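Leucine aminopeptidase (Parabacteroides distasonis, PDB 3TC8) probably works as a zinc-dependent exopeptidase of peptidase family M28, likely removing amino-terminal residues from peptides. Local coordinates at residues A24-A27 / Y28-A32; P115-H118 / R119-L122. One frame throughout, in Å; residues are numbered along the deposited sequence. Where two conformers were deposited one is given.

Interaction 1: residues A24-A27 / Y28-A32; sequences ADSA and YAYVA
The ring of Tyr30 meets Ser26 one helical turn earlier, and it does so at a slant, through its CD2-CE2 side. Two oxygens of the same serine lie beside that side: the backbone Ser26 O is 3.4 Å from Tyr30 CD2, and the hydroxyl Ser26 OG is 3.5 Å from Tyr30 CE2. Both are oxygen-to-carbon van der Waals contacts; the hydroxyl's hydrogen bond goes to Glu137 OE1, and Ser26 O takes Tyr30 N. Ala27 CA also approaches the ring obliquely. With CG anti to its own carbonyl carbon (chi1 -74°), Tyr30 swings its ring back over the preceding turn, which explains why it reaches Ser26. The other flat side chain, Tyr28, leads away from the 24-27 segment and makes a cation-pi contact with Arg292, while its CB rests 3.4 Å from Ala24 O.

The evidence for regular alpha helix is the run of four i to i+4 bonds: Tyr28 N to Ala24 O, Ala29 N to Asp25 O, Tyr30 N to Ser26 O at 2.9 Å, and Val31 N to Ala27 O, every one of them fairly straight at the hydrogen. Val31 CG2 also lies close, 3.3 Å from Ala27 O.

A leucine in place of Tyr30 would probably leave Glu57 without its hydroxyl partner and open a gap beside Ser26.

The N-terminal turns of helix 24-36 are held from several directions: Ser26, Ala27 and Tyr30 touch helix 125-144, Tyr30 OH reaches Glu57 on helix 45-60, and Asp25 forms a salt bridge with Arg292 at the start of helix 292-308.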
# COMPACT_ATOMS: atom_id res chain seq x y z
N ALA A 24 6.24 1.01 -16.06
CA ALA A 24 7.02 0.70 -14.88
C ALA A 24 8.11 1.74 -14.63
O ALA A 24 8.46 1.98 -13.46
CB ALA A 24 7.59 -0.68 -14.96
N ASP A 25 8.67 2.36 -15.66
CA ASP A 25 9.64 3.45 -15.49
C ASP A 25 8.99 4.58 -14.72
O ASP A 25 9.59 5.19 -13.84
CB ASP A 25 10.09 4.05 -16.84
CG ASP A 25 11.14 3.20 -17.56
OD1 ASP A 25 11.78 2.30 -16.97
OD2 ASP A 25 11.35 3.49 -18.77
N SER A 26 7.77 4.91 -15.09
CA SER A 26 7.01 5.91 -14.42
C SER A 26 6.72 5.58 -12.95
O SER A 26 6.91 6.42 -12.06
CB SER A 26 5.71 6.18 -15.18
OG SER A 26 4.81 6.99 -14.44
N ALA A 27 6.27 4.35 -12.72
CA ALA A 27 6.06 3.93 -11.35
C ALA A 27 7.35 4.05 -10.53
O ALA A 27 7.32 4.48 -9.38
CB ALA A 27 5.51 2.50 -11.33
N TYR A 28 8.45 3.59 -11.09
CA TYR A 28 9.73 3.68 -10.40
C TYR A 28 10.06 5.12 -10.02
O TYR A 28 10.47 5.41 -8.90
CB TYR A 28 10.81 3.09 -11.31
CG TYR A 28 12.19 3.08 -10.71
CD1 TYR A 28 12.99 4.21 -10.67
CD2 TYR A 28 12.69 1.90 -10.18
CE1 TYR A 28 14.28 4.12 -10.09
CE2 TYR A 28 13.96 1.81 -9.60
CZ TYR A 28 14.72 2.92 -9.55
OH TYR A 28 16.00 2.84 -8.97
N ALA A 29 9.83 6.04 -10.95
CA ALA A 29 10.10 7.44 -10.68
C ALA A 29 9.18 7.96 -9.59
O ALA A 29 9.60 8.84 -8.81
CB ALA A 29 9.97 8.27 -11.96
N TYR A 30 7.91 7.52 -9.53
CA TYR A 30 7.04 7.91 -8.41
C TYR A 30 7.57 7.41 -7.08
O TYR A 30 7.42 8.09 -6.05
CB TYR A 30 5.60 7.46 -8.64
CG TYR A 30 4.80 8.22 -9.66
CD1 TYR A 30 4.75 9.60 -9.62
CD2 TYR A 30 4.07 7.58 -10.62
CE1 TYR A 30 3.97 10.32 -10.53
CE2 TYR A 30 3.30 8.28 -11.52
CZ TYR A 30 3.26 9.66 -11.47
OH TYR A 30 2.48 10.33 -12.39
N VAL A 31 8.13 6.20 -7.03
CA VAL A 31 8.79 5.73 -5.82
C VAL A 31 9.94 6.65 -5.47
O VAL A 31 10.07 7.09 -4.31
CB VAL A 31 9.24 4.24 -5.93
CG1 VAL A 31 9.85 3.77 -4.63
CG2 VAL A 31 8.11 3.31 -6.35
N ALA A 32 10.80 6.91 -6.44
CA ALA A 32 11.96 7.76 -6.21
C ALA A 32 11.54 9.15 -5.71
O ALA A 32 12.20 9.74 -4.84
CB ALA A 32 12.76 7.90 -7.53

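Interaction 2: residues P115-H118 / R119-L122; sequences PSKH and RTPL. With EDO (1,2-ethanediol), chain E.
Pro115 O faces the edge of the Arg119 guanidinium, 4.2 Å from Arg119 NH1 and so too far for a hydrogen bond, just ahead of the type I beta turn from Lys117 to Thr120. Pro115 O instead receives the backbone N-H of His118, which curls the chain into the turn, overlapping it at Lys117 and His118. Ser116 follows, its N bonded to Asp114 OD1.

Lys117 opens the turn. Its O accepts Thr120 N at 3.1 Å with an angle of 159° at the hydrogen, but the donor stands 59° out of the carbonyl plane. The same two residues are joined again through a water: Lys117 NZ donates to it, and Thr120 OG1 lies 2.8 Å from it. Thr120 holds OG1 beside its own backbone N (chi1 -59°), which turns the hydroxyl back toward Lys117.

His118 is the second residue of the turn. Pro115 CA sits over one face of its ring, 3.5 Å above the plane and over its centre, and His118 NE2 is bonded to Asp112 O. The loop leads from strand 96-102 to helix 125-144, on the side of the fold that carries the zinc site, yet the His118 side chain remains about 14 Å from the metal. Arg119 makes a cation-pi contact with Phe166.

His118 and Arg119 share a 1,2-ethanediol, probably a crystallisation additive. Its O2 is hydrogen-bonded to His118 ND1 at 2.8 Å, in the plane of the imidazole, and takes Arg119 NH1 at 2.9 Å; its O1, in the guanidinium plane, takes Arg119 NH2 at 2.9 Å.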
# COMPACT_ATOMS: atom_id res chain seq x y z
N PRO A 115 22.61 -2.05 16.23
CA PRO A 115 21.74 -1.43 17.23
C PRO A 115 21.76 0.08 17.21
O PRO A 115 20.78 0.72 17.63
CB PRO A 115 22.27 -1.96 18.56
CG PRO A 115 23.59 -2.46 18.25
CD PRO A 115 23.66 -2.88 16.86
N SER A 116 22.83 0.68 16.70
CA SER A 116 22.88 2.13 16.56
C SER A 116 21.94 2.65 15.47
O SER A 116 21.79 3.86 15.38
CB SER A 116 24.30 2.61 16.38
OG SER A 116 25.07 2.39 17.58
N LYS A 117 21.38 1.77 14.64
CA LYS A 117 20.39 2.20 13.65
C LYS A 117 18.96 1.92 14.07
O LYS A 117 18.04 2.32 13.35
CB LYS A 117 20.66 1.54 12.30
CG LYS A 117 22.01 1.90 11.69
CD LYS A 117 22.16 3.37 11.40
CE LYS A 117 23.49 3.68 10.69
NZ LYS A 117 23.53 5.13 10.39
N HIS A 118 18.72 1.28 15.22
CA HIS A 118 17.38 0.88 15.55
C HIS A 118 16.41 2.03 15.66
O HIS A 118 15.22 1.87 15.35
CB HIS A 118 17.35 0.10 16.86
CG HIS A 118 17.91 -1.27 16.73
ND1 HIS A 118 18.16 -2.08 17.82
CD2 HIS A 118 18.28 -1.97 15.62
CE1 HIS A 118 18.62 -3.24 17.38
NE2 HIS A 118 18.69 -3.21 16.05
N ARG A 119 16.90 3.21 16.08
CA ARG A 119 16.06 4.34 16.34
C ARG A 119 16.11 5.38 15.21
O ARG A 119 15.66 6.51 15.41
CB ARG A 119 16.43 4.95 17.70
CG ARG A 119 16.02 4.04 18.82
CD ARG A 119 16.68 4.39 20.15
NE ARG A 119 16.37 3.41 21.21
CZ ARG A 119 16.90 2.19 21.30
NH1 ARG A 119 17.85 1.77 20.49
NH2 ARG A 119 16.47 1.35 22.27
N THR A 120 16.58 4.96 14.03
CA THR A 120 16.71 5.84 12.86
C THR A 120 15.62 5.56 11.84
O THR A 120 15.38 4.41 11.49
CB THR A 120 18.06 5.61 12.20
OG1 THR A 120 19.09 5.88 13.16
CG2 THR A 120 18.28 6.53 11.00
N PRO A 121 14.90 6.57 11.36
CA PRO A 121 13.90 6.35 10.31
C PRO A 121 14.49 5.75 9.07
O PRO A 121 15.66 5.97 8.71
CB PRO A 121 13.39 7.76 10.00
CG PRO A 121 13.59 8.51 11.30
CD PRO A 121 14.93 7.99 11.80
N LEU A 122 13.69 4.93 8.42
CA LEU A 122 14.12 4.30 7.16
C LEU A 122 13.47 5.02 5.97
O LEU A 122 12.48 5.72 6.08
CB LEU A 122 13.88 2.81 7.20
CG LEU A 122 12.51 2.27 7.64
CD1 LEU A 122 11.43 2.46 6.54
CD2 LEU A 122 12.60 0.83 8.08
C1 EDO E . 18.76 -2.11 22.50
O1 EDO E . 17.96 -1.06 23.08
C2 EDO E . 19.33 -1.69 21.15
O2 EDO E . 18.32 -1.04 20.37
O HOH W 1 21.50 6.89 12.14

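Overall arrangement
From the N terminus, interaction 1 comes first, within the opening turns of helix 24-36; interaction 2 follows much later, in the loop between strand 96-102 and helix 125-144. Each joins adjacent segments, so neither closes a long loop. They run in series, without nesting or crossing, and do not touch: their centres are 26 Å apart and their nearest atoms about 11 Å. Helix 125-144 links them indirectly, since Ser26, Ala27 and Tyr30 pack against it and residues 115-122 lead into it. Both stand outside the zinc coordination shell: the Val31 side chain is about 10 Å from that of the ligand Asp127, and the His118 side chain about 9 Å from that of the ligand His281.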